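Local coordinates for endo-pectate lyase (Erwinia chrysanthemi, PDB 3B4N), which probably depolymerises polygalacturonate and methylated pectins by calcium-dependent eliminative cleavage within the polysaccharide chain, at residues S294-K299 / P306-E311; V32-W37 / N240-G245; Q21-L26 / T131-G136. All blocks are in the same frame, centred on the assembly; numbering follows the deposited sequence.

Contact 1 (S294-K299 / P306-E311); sequences SGLKIK and PPVCEE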
ATOM      1  N   SER A 294      -3.898  13.875   2.895  1.00 10.47           N
ATOM      2  CA  SER A 294      -5.034  13.985   3.806  1.00 11.14           C
ATOM      3  C   SER A 294      -5.571  12.572   4.022  1.00 11.65           C
ATOM      4  O   SER A 294      -5.219  11.648   3.281  1.00 10.88           O
ATOM      5  CB  SER A 294      -6.128  14.901   3.234  1.00 13.22           C
ATOM      6  OG  SER A 294      -6.678  14.401   2.027  1.00 12.69           O
ATOM      7  N   GLY A 295      -6.403  12.403   5.044  1.00 10.44           N
ATOM      8  CA  GLY A 295      -6.956  11.093   5.333  1.00 10.10           C
ATOM      9  C   GLY A 295      -5.920  10.111   5.846  1.00  9.99           C
ATOM     10  O   GLY A 295      -6.105   8.899   5.728  1.00 10.96           O
ATOM     11  N   LEU A 296      -4.842  10.632   6.423  1.00 10.54           N
ATOM     12  CA  LEU A 296      -3.764   9.794   6.941  1.00 11.21           C
ATOM     13  C   LEU A 296      -3.913   9.549   8.434  1.00 11.52           C
ATOM     14  O   LEU A 296      -3.999  10.490   9.219  1.00 12.45           O
ATOM     15  CB  LEU A 296      -2.414  10.454   6.660  1.00 11.42           C
ATOM     16  CG  LEU A 296      -1.158   9.745   7.173  1.00 10.05           C
ATOM     17  CD1 LEU A 296      -0.989   8.389   6.505  1.00 10.90           C
ATOM     18  CD2 LEU A 296       0.045  10.623   6.868  1.00 11.72           C
ATOM     19  N   LYS A 297      -3.951   8.281   8.820  1.00 11.64           N
ATOM     20  CA  LYS A 297      -4.092   7.901  10.222  1.00 13.01           C
ATOM     21  C   LYS A 297      -2.821   7.194  10.655  1.00 12.68           C
ATOM     22  O   LYS A 297      -2.331   6.300   9.971  1.00 13.40           O
ATOM     23  CB  LYS A 297      -5.303   6.981  10.404  1.00 14.59           C
ATOM     24  CG  LYS A 297      -6.621   7.644  10.025  1.00 19.38           C
ATOM     25  CD  LYS A 297      -7.796   6.700  10.192  1.00 24.07           C
ATOM     26  CE  LYS A 297      -9.090   7.376   9.767  1.00 26.70           C
ATOM     27  NZ  LYS A 297     -10.256   6.453   9.846  1.00 30.14           N
ATOM     28  N   ILE A 298      -2.268   7.604  11.788  1.00 12.23           N
ATOM     29  CA  ILE A 298      -1.033   7.011  12.263  1.00 12.70           C
ATOM     30  C   ILE A 298      -1.136   6.604  13.727  1.00 14.83           C
ATOM     31  O   ILE A 298      -1.568   7.386  14.576  1.00 14.40           O
ATOM     32  CB  ILE A 298       0.144   8.003  12.081  1.00 12.31           C
ATOM     33  CG1 ILE A 298       0.326   8.317  10.585  1.00 12.71           C
ATOM     34  CG2 ILE A 298       1.422   7.403  12.668  1.00 13.22           C
ATOM     35  CD1 ILE A 298       1.319   9.440  10.294  1.00 13.39           C
ATOM     36  N   LYS A 299      -0.739   5.372  14.014  1.00 14.72           N
ATOM     37  CA  LYS A 299      -0.782   4.861  15.381  1.00 16.59           C
ATOM     38  C   LYS A 299      -0.030   5.798  16.327  1.00 17.96           C
ATOM     39  O   LYS A 299       1.129   6.145  16.086  1.00 16.53           O
ATOM     40  CB  LYS A 299      -0.165   3.463  15.425  1.00 17.44           C
ATOM     41  CG  LYS A 299      -0.005   2.881  16.820  1.00 21.90           C
ATOM     42  CD  LYS A 299       0.659   1.517  16.746  1.00 24.68           C
ATOM     43  CE  LYS A 299       0.962   0.968  18.129  1.00 26.97           C
ATOM     44  NZ  LYS A 299       1.718  -0.312  18.045  1.00 28.52           N
ATOM     45  N   PRO A 306       5.497  10.563  13.734  1.00 17.31           N
ATOM     46  CA  PRO A 306       6.649  10.878  12.886  1.00 16.02           C
ATOM     47  C   PRO A 306       6.427  12.111  12.025  1.00 13.49           C
ATOM     48  O   PRO A 306       5.306  12.587  11.886  1.00 13.60           O
ATOM     49  CB  PRO A 306       6.752   9.640  12.015  1.00 16.78           C
ATOM     50  CG  PRO A 306       5.296   9.386  11.706  1.00 16.72           C
ATOM     51  CD  PRO A 306       4.603   9.604  13.061  1.00 17.17           C
ATOM     52  N   PRO A 307       7.511  12.671  11.467  1.00 12.81           N
ATOM     53  CA  PRO A 307       7.346  13.840  10.604  1.00 13.04           C
ATOM     54  C   PRO A 307       6.581  13.310   9.386  1.00 12.57           C
ATOM     55  O   PRO A 307       6.780  12.160   8.976  1.00 13.54           O
ATOM     56  CB  PRO A 307       8.786  14.249  10.282  1.00 14.56           C
ATOM     57  CG  PRO A 307       9.587  13.017  10.522  1.00 15.97           C
ATOM     58  CD  PRO A 307       8.933  12.376  11.710  1.00 13.62           C
ATOM     59  N   VAL A 308       5.698  14.119   8.820  1.00 11.85           N
ATOM     60  CA  VAL A 308       4.909  13.663   7.682  1.00 11.66           C
ATOM     61  C   VAL A 308       5.581  14.016   6.358  1.00 12.03           C
ATOM     62  O   VAL A 308       6.173  13.147   5.717  1.00 13.94           O
ATOM     63  CB  VAL A 308       3.470  14.224   7.790  1.00 10.78           C
ATOM     64  CG1 VAL A 308       2.630  13.807   6.593  1.00 11.01           C
ATOM     65  CG2 VAL A 308       2.837  13.696   9.080  1.00 13.28           C
ATOM     66  N   CYS A 309       5.533  15.277   5.957  1.00 12.46           N
ATOM     67  CA  CYS A 309       6.158  15.675   4.696  1.00 11.42           C
ATOM     68  C   CYS A 309       7.472  16.382   4.962  1.00 12.00           C
ATOM     69  O   CYS A 309       7.524  17.341   5.727  1.00 11.38           O
ATOM     70  CB  CYS A 309       5.224  16.602   3.922  1.00 12.54           C
ATOM     71  SG  CYS A 309       5.726  17.032   2.219  1.00 14.56           S
ATOM     72  N   GLU A 310       8.540  15.899   4.343  1.00 10.59           N
ATOM     73  CA  GLU A 310       9.847  16.518   4.512  1.00 11.70           C
ATOM     74  C   GLU A 310      10.354  16.983   3.163  1.00 11.26           C
ATOM     75  O   GLU A 310      10.178  16.295   2.151  1.00 10.60           O
ATOM     76  CB  GLU A 310      10.843  15.534   5.133  1.00 11.95           C
ATOM     77  CG  GLU A 310      10.458  15.094   6.543  1.00 14.91           C
ATOM     78  CD  GLU A 310      11.458  14.145   7.160  1.00 16.53           C
ATOM     79  OE1 GLU A 310      11.877  13.189   6.479  1.00 18.20           O
ATOM     80  OE2 GLU A 310      11.823  14.354   8.337  1.00 19.05           O
ATOM     81  N   GLU A 311      10.964  18.164   3.152  1.00 11.20           N
ATOM     82  CA  GLU A 311      11.518  18.741   1.930  1.00 10.66           C
ATOM     83  C   GLU A 311      13.011  18.467   1.850  1.00 10.40           C
ATOM     84  O   GLU A 311      13.718  18.524   2.861  1.00 11.17           O
ATOM     85  CB  GLU A 311      11.245  20.247   1.884  1.00 11.00           C
ATOM     86  CG  GLU A 311       9.776  20.544   1.612  1.00 12.40           C
ATOM     87  CD  GLU A 311       9.426  22.018   1.581  1.00 14.11           C
ATOM     88  OE1 GLU A 311       8.259  22.325   1.259  1.00 14.22           O
ATOM     89  OE2 GLU A 311      10.290  22.871   1.876  1.00 14.79           O
TER
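Two small apolar encounters join 294-299 to 306-311: Leu296 meets Val308, and Ile298 meets Pro306. In each the side chains reach toward one another tip to tip, across a gap that leaves the CA atoms of Leu296 and Val308 9.5 Å apart, so this is packing between facing backbones and not pairing within a sheet. The closer approach sets Ile298 CG2 3.9 Å from Pro306 CD. Ile298 holds this methyl anti to its amide nitrogen, which aims CG2 at the proline ring while CG1 carries the longer branch beside it. Leu296 likewise stretches away from its strand, CG anti to N (chi1 178°), and its CD2 lies 4.1 Å from Val308 CG1. Leucine, isoleucine and valine suit these positions, since they fill the interior with hydrocarbon and bring no polar atom needing a partner; the proline ring offers a compact CH2 edge at the turn. Val341 touches Leu296, Ile298 and Val308 alike and knits the two encounters together, and Ile280 and Ile277 add to the same apolar interior. This is the dense part of the contact. On the outer surface, Lys297, and Lys299 just past the strand's end, have extended side chains, as befits long charged residues there. Pro306, preceded by a cis peptide bond, is partly exposed and forms the margin between core and surface. Beyond the valine the chain enters the strand that Cys309 ties to Cys334 by a disulfide. Inward-facing aliphatic residues from consecutive strands of the coil, here 290-298 and the start of 309-313, packed together in the interior, are characteristic of the right-handed parallel beta-helix of pectate lyases.

Contact 2 (V32-W37 / N240-G245); sequences VNYLGW and NFTLTG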
ATOM      1  N   VAL A  32      -3.492  -9.430  15.233  1.00 17.66           N
ATOM      2  CA  VAL A  32      -4.498  -8.652  14.541  1.00 15.42           C
ATOM      3  C   VAL A  32      -4.677  -9.317  13.188  1.00 15.46           C
ATOM      4  O   VAL A  32      -3.697  -9.696  12.540  1.00 17.16           O
ATOM      5  CB  VAL A  32      -4.030  -7.192  14.341  1.00 15.84           C
ATOM      6  CG1 VAL A  32      -5.058  -6.411  13.541  1.00 17.11           C
ATOM      7  CG2 VAL A  32      -3.825  -6.526  15.700  1.00 17.06           C
ATOM      8  N   ASN A  33      -5.926  -9.510  12.782  1.00 12.10           N
ATOM      9  CA  ASN A  33      -6.198 -10.092  11.476  1.00 11.86           C
ATOM     10  C   ASN A  33      -6.533  -8.939  10.555  1.00 10.94           C
ATOM     11  O   ASN A  33      -7.482  -8.197  10.801  1.00 12.15           O
ATOM     12  CB  ASN A  33      -7.385 -11.050  11.537  1.00 10.88           C
ATOM     13  CG  ASN A  33      -7.062 -12.325  12.282  1.00 12.65           C
ATOM     14  OD1 ASN A  33      -7.935 -12.931  12.913  1.00 15.26           O
ATOM     15  ND2 ASN A  33      -5.812 -12.758  12.193  1.00 11.87           N
ATOM     16  N   TYR A  34      -5.734  -8.768   9.511  1.00  9.76           N
ATOM     17  CA  TYR A  34      -5.975  -7.704   8.550  1.00 10.30           C
ATOM     18  C   TYR A  34      -6.699  -8.254   7.340  1.00  9.71           C
ATOM     19  O   TYR A  34      -6.341  -9.309   6.809  1.00 10.60           O
ATOM     20  CB  TYR A  34      -4.658  -7.070   8.096  1.00 11.06           C
ATOM     21  CG  TYR A  34      -4.009  -6.192   9.135  1.00 11.16           C
ATOM     22  CD1 TYR A  34      -4.356  -4.852   9.261  1.00 13.10           C
ATOM     23  CD2 TYR A  34      -3.069  -6.717  10.015  1.00 13.41           C
ATOM     24  CE1 TYR A  34      -3.774  -4.047  10.251  1.00 14.20           C
ATOM     25  CE2 TYR A  34      -2.486  -5.932  10.998  1.00 13.90           C
ATOM     26  CZ  TYR A  34      -2.841  -4.604  11.111  1.00 15.28           C
ATOM     27  OH  TYR A  34      -2.258  -3.842  12.097  1.00 17.06           O
ATOM     28  N   LEU A  35      -7.739  -7.543   6.925  1.00  8.71           N
ATOM     29  CA  LEU A  35      -8.501  -7.926   5.751  1.00  8.06           C
ATOM     30  C   LEU A  35      -8.271  -6.894   4.664  1.00  7.83           C
ATOM     31  O   LEU A  35      -8.214  -5.696   4.933  1.00  9.08           O
ATOM     32  CB  LEU A  35      -9.995  -7.966   6.053  1.00  9.41           C
ATOM     33  CG  LEU A  35     -10.461  -8.932   7.134  1.00  9.25           C
ATOM     34  CD1 LEU A  35     -11.984  -8.837   7.271  1.00 11.51           C
ATOM     35  CD2 LEU A  35     -10.042 -10.348   6.769  1.00 11.59           C
ATOM     36  N   GLY A  36      -8.145  -7.379   3.439  1.00  7.51           N
ATOM     37  CA  GLY A  36      -7.984  -6.502   2.297  1.00  8.32           C
ATOM     38  C   GLY A  36      -8.867  -7.063   1.200  1.00  7.27           C
ATOM     39  O   GLY A  36      -8.849  -8.270   0.932  1.00  8.13           O
ATOM     40  N   TRP A  37      -9.666  -6.214   0.563  1.00  8.23           N
ATOM     41  CA  TRP A  37     -10.513  -6.709  -0.507  1.00  8.30           C
ATOM     42  C   TRP A  37     -10.553  -5.744  -1.666  1.00  8.55           C
ATOM     43  O   TRP A  37     -10.157  -4.585  -1.546  1.00  9.93           O
ATOM     44  CB  TRP A  37     -11.946  -6.953  -0.001  1.00  8.73           C
ATOM     45  CG  TRP A  37     -12.652  -5.725   0.532  1.00  7.61           C
ATOM     46  CD1 TRP A  37     -13.490  -4.888  -0.155  1.00  7.76           C
ATOM     47  CD2 TRP A  37     -12.549  -5.190   1.855  1.00  8.07           C
ATOM     48  NE1 TRP A  37     -13.914  -3.866   0.662  1.00  8.36           N
ATOM     49  CE2 TRP A  37     -13.352  -4.026   1.902  1.00  8.56           C
ATOM     50  CE3 TRP A  37     -11.855  -5.582   3.008  1.00  7.60           C
ATOM     51  CZ2 TRP A  37     -13.478  -3.247   3.060  1.00  7.63           C
ATOM     52  CZ3 TRP A  37     -11.977  -4.811   4.158  1.00  8.53           C
ATOM     53  CH2 TRP A  37     -12.784  -3.655   4.175  1.00  9.19           C
ATOM     54  N   ASN A 240      -7.492   3.243   1.915  1.00  8.73           N
ATOM     55  CA  ASN A 240      -6.937   2.921   3.217  1.00  9.08           C
ATOM     56  C   ASN A 240      -5.822   1.890   3.194  1.00  8.67           C
ATOM     57  O   ASN A 240      -5.801   0.946   3.991  1.00  9.96           O
ATOM     58  CB  ASN A 240      -8.040   2.498   4.192  1.00  9.75           C
ATOM     59  CG  ASN A 240      -7.627   2.681   5.645  1.00 10.57           C
ATOM     60  OD1 ASN A 240      -6.733   3.473   5.956  1.00 11.29           O
ATOM     61  ND2 ASN A 240      -8.288   1.963   6.543  1.00 13.01           N
ATOM     62  N   PHE A 241      -4.900   2.085   2.253  1.00  9.20           N
ATOM     63  CA  PHE A 241      -3.689   1.271   2.132  1.00  8.13           C
ATOM     64  C   PHE A 241      -3.110   1.293   3.549  1.00  8.16           C
ATOM     65  O   PHE A 241      -2.960   2.359   4.150  1.00  7.86           O
ATOM     66  CB  PHE A 241      -2.754   1.969   1.143  1.00  7.98           C
ATOM     67  CG  PHE A 241      -1.401   1.330   0.992  1.00  8.07           C
ATOM     68  CD1 PHE A 241      -1.263  -0.040   0.790  1.00  7.17           C
ATOM     69  CD2 PHE A 241      -0.260   2.125   0.961  1.00  9.19           C
ATOM     70  CE1 PHE A 241      -0.008  -0.611   0.553  1.00  8.44           C
ATOM     71  CE2 PHE A 241       1.005   1.561   0.720  1.00  9.27           C
ATOM     72  CZ  PHE A 241       1.123   0.199   0.518  1.00  9.71           C
ATOM     73  N   THR A 242      -2.792   0.121   4.080  1.00  7.86           N
ATOM     74  CA  THR A 242      -2.308   0.020   5.450  1.00  8.77           C
ATOM     75  C   THR A 242      -0.906  -0.521   5.577  1.00  8.12           C
ATOM     76  O   THR A 242      -0.571  -1.540   4.977  1.00  9.35           O
ATOM     77  CB  THR A 242      -3.251  -0.879   6.258  1.00 10.03           C
ATOM     78  OG1 THR A 242      -4.544  -0.273   6.293  1.00 12.40           O
ATOM     79  CG2 THR A 242      -2.744  -1.086   7.688  1.00 12.27           C
ATOM     80  N   LEU A 243      -0.099   0.175   6.370  1.00  9.11           N
ATOM     81  CA  LEU A 243       1.269  -0.243   6.627  1.00  8.83           C
ATOM     82  C   LEU A 243       1.312  -0.849   8.018  1.00 10.94           C
ATOM     83  O   LEU A 243       0.782  -0.269   8.968  1.00 11.65           O
ATOM     84  CB  LEU A 243       2.234   0.945   6.576  1.00  9.63           C
ATOM     85  CG  LEU A 243       2.318   1.725   5.262  1.00 10.44           C
ATOM     86  CD1 LEU A 243       3.437   2.735   5.361  1.00  9.88           C
ATOM     87  CD2 LEU A 243       2.550   0.780   4.094  1.00 13.04           C
ATOM     88  N   THR A 244       1.931  -2.016   8.132  1.00  9.99           N
ATOM     89  CA  THR A 244       2.051  -2.688   9.422  1.00 10.55           C
ATOM     90  C   THR A 244       3.522  -2.939   9.714  1.00 10.19           C
ATOM     91  O   THR A 244       4.351  -2.997   8.807  1.00 10.36           O
ATOM     92  CB  THR A 244       1.293  -4.037   9.428  1.00 12.13           C
ATOM     93  OG1 THR A 244       1.878  -4.927   8.475  1.00 12.98           O
ATOM     94  CG2 THR A 244      -0.164  -3.826   9.070  1.00 12.71           C
ATOM     95  N   GLY A 245       3.849  -3.078  10.990  1.00 11.29           N
ATOM     96  CA  GLY A 245       5.233  -3.327  11.345  1.00 11.52           C
ATOM     97  C   GLY A 245       6.046  -2.058  11.503  1.00 12.74           C
ATOM     98  O   GLY A 245       5.566  -1.076  12.075  1.00 14.12           O
TER
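The strands 32-37 and 240-245 run in roughly opposite directions and are not paired, Tyr34 and Thr242 having the nearest CA atoms at 9.1 Å, so side chains make the junction. Its centre is the Tyr34 ring. Thr244 comes from the opposite direction and lays its methyl over one face: CG2 is 3.8 Å from the ring centroid and 24° off the normal, a CH-pi contact displaced toward the phenol end, where CZ is 3.5 Å from CG2. The opposite face is covered by Val32 CG1 from the tyrosine's own strand, so the aromatic plane lies between two methyls. Thr242 crosses the tyrosine at about a right angle and brings its CG2 obliquely to CE1, at 4.0 Å. Threonine serves well at both places because its methyl can face the ring while its hydroxyl bonds elsewhere. In Thr244, chi1 of 63° tucks OG1 between N and the carbonyl carbon and leaves CG2 directed at the tyrosine; OG1 is then hydrogen-bonded to His212 ND1. Thr242 OG1 instead donates to Asn240 O, 2.9 Å away, arriving tilted 30° from the carbonyl plane. The phenol OH of Tyr34 is hydrogen-bonded to Asn274 ND2, which anchors the far end of the ring in this buried interface. Phe241 and Leu243 belong to the other side of their strand, where they pack on Ala211. The Thr244 side chain is about 11 Å from the bound calcium ion, so the junction lies near that site without forming it. Here an N-terminal beta-sandwich, whose strand order matches the fibronectin type III fold, docks its three-stranded sheet through an aromatic residue on the outer face of a parallel beta-helix.

Contact 3 (Q21-L26 / T131-G136); sequences QTTLML and TVDCGG. With EDO (1,2-ethanediol), chain G.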
ATOM      1  N   GLN A  21     -18.517  -8.140  -8.073  1.00 20.20           N
ATOM      2  CA  GLN A  21     -17.816  -9.144  -7.289  1.00 19.50           C
ATOM      3  C   GLN A  21     -16.903  -8.505  -6.263  1.00 16.93           C
ATOM      4  O   GLN A  21     -16.517  -7.343  -6.390  1.00 18.11           O
ATOM      5  CB  GLN A  21     -16.988 -10.054  -8.200  1.00 21.55           C
ATOM      6  CG  GLN A  21     -17.819 -10.960  -9.092  1.00 25.83           C
ATOM      7  CD  GLN A  21     -16.965 -11.817 -10.009  1.00 28.52           C
ATOM      8  OE1 GLN A  21     -16.221 -11.300 -10.844  1.00 30.15           O
ATOM      9  NE2 GLN A  21     -17.069 -13.131  -9.858  1.00 30.89           N
ATOM     10  N   THR A  22     -16.576  -9.284  -5.237  1.00 15.01           N
ATOM     11  CA  THR A  22     -15.683  -8.838  -4.181  1.00 12.83           C
ATOM     12  C   THR A  22     -14.738  -9.991  -3.864  1.00 12.66           C
ATOM     13  O   THR A  22     -15.182 -11.120  -3.677  1.00 12.35           O
ATOM     14  CB  THR A  22     -16.462  -8.481  -2.897  1.00 12.34           C
ATOM     15  OG1 THR A  22     -17.423  -7.461  -3.191  1.00 14.67           O
ATOM     16  CG2 THR A  22     -15.514  -7.988  -1.810  1.00 13.95           C
ATOM     17  N   THR A  23     -13.437  -9.710  -3.835  1.00 11.70           N
ATOM     18  CA  THR A  23     -12.441 -10.721  -3.501  1.00 10.93           C
ATOM     19  C   THR A  23     -11.760 -10.263  -2.219  1.00  9.73           C
ATOM     20  O   THR A  23     -11.296  -9.126  -2.111  1.00  8.89           O
ATOM     21  CB  THR A  23     -11.387 -10.895  -4.610  1.00 12.00           C
ATOM     22  OG1 THR A  23     -12.017 -11.413  -5.791  1.00 14.94           O
ATOM     23  CG2 THR A  23     -10.298 -11.862  -4.158  1.00 13.32           C
ATOM     24  N   LEU A  24     -11.723 -11.166  -1.247  1.00  9.26           N
ATOM     25  CA  LEU A  24     -11.151 -10.904   0.060  1.00  8.96           C
ATOM     26  C   LEU A  24      -9.872 -11.691   0.316  1.00  8.59           C
ATOM     27  O   LEU A  24      -9.734 -12.837  -0.118  1.00  9.40           O
ATOM     28  CB  LEU A  24     -12.186 -11.271   1.127  1.00  9.29           C
ATOM     29  CG  LEU A  24     -11.808 -11.071   2.600  1.00  7.76           C
ATOM     30  CD1 LEU A  24     -11.548  -9.596   2.854  1.00  9.86           C
ATOM     31  CD2 LEU A  24     -12.942 -11.564   3.510  1.00  8.61           C
ATOM     32  N   MET A  25      -8.932 -11.051   1.003  1.00  7.87           N
ATOM     33  CA  MET A  25      -7.678 -11.688   1.393  1.00  9.05           C
ATOM     34  C   MET A  25      -7.428 -11.366   2.854  1.00  9.35           C
ATOM     35  O   MET A  25      -7.884 -10.343   3.368  1.00  9.69           O
ATOM     36  CB  MET A  25      -6.512 -11.185   0.545  1.00 10.51           C
ATOM     37  CG  MET A  25      -6.602 -11.626  -0.900  1.00 11.90           C
ATOM     38  SD  MET A  25      -5.288 -10.902  -1.877  1.00 14.21           S
ATOM     39  CE  MET A  25      -3.957 -11.760  -1.282  1.00 12.43           C
ATOM     40  N   LEU A  26      -6.681 -12.235   3.517  1.00 11.57           N
ATOM     41  CA  LEU A  26      -6.376 -12.084   4.930  1.00 12.24           C
ATOM     42  C   LEU A  26      -4.881 -12.127   5.220  1.00 12.58           C
ATOM     43  O   LEU A  26      -4.142 -12.866   4.575  1.00 13.41           O
ATOM     44  CB  LEU A  26      -7.039 -13.230   5.708  1.00 14.69           C
ATOM     45  CG  LEU A  26      -6.484 -13.589   7.089  1.00 16.39           C
ATOM     46  CD1 LEU A  26      -6.850 -12.499   8.067  1.00 15.26           C
ATOM     47  CD2 LEU A  26      -7.043 -14.941   7.550  1.00 17.67           C
ATOM     48  N   THR A 131      -6.439  -5.525 -17.170  1.00 13.66           N
ATOM     49  CA  THR A 131      -6.551  -5.787 -15.746  1.00 14.62           C
ATOM     50  C   THR A 131      -6.409  -7.281 -15.516  1.00 14.37           C
ATOM     51  O   THR A 131      -6.991  -8.095 -16.248  1.00 14.83           O
ATOM     52  CB  THR A 131      -7.920  -5.323 -15.210  1.00 15.43           C
ATOM     53  OG1 THR A 131      -8.009  -3.898 -15.313  1.00 18.65           O
ATOM     54  CG2 THR A 131      -8.097  -5.740 -13.751  1.00 13.50           C
ATOM     55  N   VAL A 132      -5.618  -7.646 -14.512  1.00 13.86           N
ATOM     56  CA  VAL A 132      -5.424  -9.046 -14.182  1.00 13.33           C
ATOM     57  C   VAL A 132      -5.795  -9.279 -12.732  1.00 13.74           C
ATOM     58  O   VAL A 132      -5.273  -8.620 -11.828  1.00 12.81           O
ATOM     59  CB  VAL A 132      -3.961  -9.495 -14.400  1.00 12.76           C
ATOM     60  CG1 VAL A 132      -3.792 -10.944 -13.954  1.00 13.52           C
ATOM     61  CG2 VAL A 132      -3.586  -9.357 -15.875  1.00 14.57           C
ATOM     62  N   ASP A 133      -6.722 -10.205 -12.515  1.00 13.21           N
ATOM     63  CA  ASP A 133      -7.156 -10.555 -11.171  1.00 12.96           C
ATOM     64  C   ASP A 133      -6.371 -11.803 -10.794  1.00 13.62           C
ATOM     65  O   ASP A 133      -6.568 -12.871 -11.384  1.00 15.13           O
ATOM     66  CB  ASP A 133      -8.652 -10.862 -11.166  1.00 13.11           C
ATOM     67  CG  ASP A 133      -9.222 -10.983  -9.767  1.00 14.01           C
ATOM     68  OD1 ASP A 133      -8.501 -11.417  -8.841  1.00 13.96           O
ATOM     69  OD2 ASP A 133     -10.415 -10.649  -9.601  1.00 19.47           O
ATOM     70  N   CYS A 134      -5.484 -11.671  -9.816  1.00 11.80           N
ATOM     71  CA  CYS A 134      -4.651 -12.784  -9.383  1.00 12.92           C
ATOM     72  C   CYS A 134      -5.343 -13.775  -8.456  1.00 12.98           C
ATOM     73  O   CYS A 134      -4.746 -14.775  -8.051  1.00 14.75           O
ATOM     74  CB  CYS A 134      -3.378 -12.253  -8.730  1.00 13.66           C
ATOM     75  SG  CYS A 134      -2.356 -11.290  -9.885  1.00 15.65           S
ATOM     76  N   GLY A 135      -6.588 -13.483  -8.100  1.00 12.09           N
ATOM     77  CA  GLY A 135      -7.354 -14.392  -7.262  1.00 13.49           C
ATOM     78  C   GLY A 135      -6.812 -14.753  -5.893  1.00 14.04           C
ATOM     79  O   GLY A 135      -7.120 -15.824  -5.376  1.00 16.48           O
ATOM     80  N   GLY A 136      -6.000 -13.877  -5.310  1.00 13.96           N
ATOM     81  CA  GLY A 136      -5.464 -14.130  -3.984  1.00 13.30           C
ATOM     82  C   GLY A 136      -4.254 -15.038  -3.868  1.00 13.46           C
ATOM     83  O   GLY A 136      -3.878 -15.414  -2.759  1.00 14.97           O
TER
HETATM   84  C1  EDO G 801     -13.484  -7.787  -7.455  1.00 19.67           C
HETATM   85  O1  EDO G 801     -12.475  -6.632  -7.442  1.00 19.67           O
HETATM   86  C2  EDO G 801     -13.031  -9.017  -8.252  1.00 19.43           C
HETATM   87  O2  EDO G 801     -11.734  -9.558  -7.576  1.00 17.95           O
HETATM   88  O   HOH W   1     -10.632 -13.204  -7.354  1.00 30.88           O
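Polar contacts between Thr23 and Asp133 pass through small molecules, since Thr23 OG1 and Asp133 OD2 are 4.2 Å apart. Water 1 lies 2.8 Å from Thr23 OG1 and donates a longer bond to Asp133 OD1. Separately, O2 of a 1,2-ethanediol, probably from the crystallisation liquor, donates to Asp133 OD2 over 2.7 Å and sits 2.6 Å from Thr23 OG1; the diol is also hydrogen-bonded to Ser38 OG. The two carboxylate oxygens thus use different mediators to reach the same hydroxyl. Asp133 has a structural task as well: its OD1 accepts from Gly135 N at 2.9 Å, on the anti side and 25° out of the carboxylate plane, closing an Asx turn. A short acidic side chain fits, being able to bend back on its own backbone and still face Thr23.

Van der Waals packing is left to Met25, which lies against the bare backbone of Gly136. Both SD and CE are 3.9 Å from Gly136 CA; a bend at chi3 (71°) folds the terminal methyl round so that sulfur and carbon touch together. Glycine suits position 136 because, with phi at 81°, a CB would press on the carbonyl O of Gly135 and also point at Met25, whose flexible chain can mould itself to the turn.

Strand 22-29, outermost in its antiparallel sheet, is bonded to 32-39; strand 131-133 pairs in parallel with 160-162. The contact thus sets the edge strand of the N-terminal sandwich against the turn after strand 131-133, near the start of the beta-helix.

Along the chain, contacts 2 and 3 interleave: 21-26 and 32-37 come first, then 131-136 and 240-245; contact 1 opens only afterwards. Contacts 2 and 3, with centres about 15 Å apart, share the neighbouring strands 22-29 and 32-39, joined by a probable hydrogen bond from Met25 N to Gly36 O (2.8 Å). One small sheet therefore meets the beta-helix at two different windings. Contact 1 lies about 17 Å from contact 2 and 29 Å from contact 3, centre to centre, across the chain's middle from the latter. Strand 271-274 separates strand 241-244 from 290-298, linking the domain junction to the packed interior farther along the beta-helix.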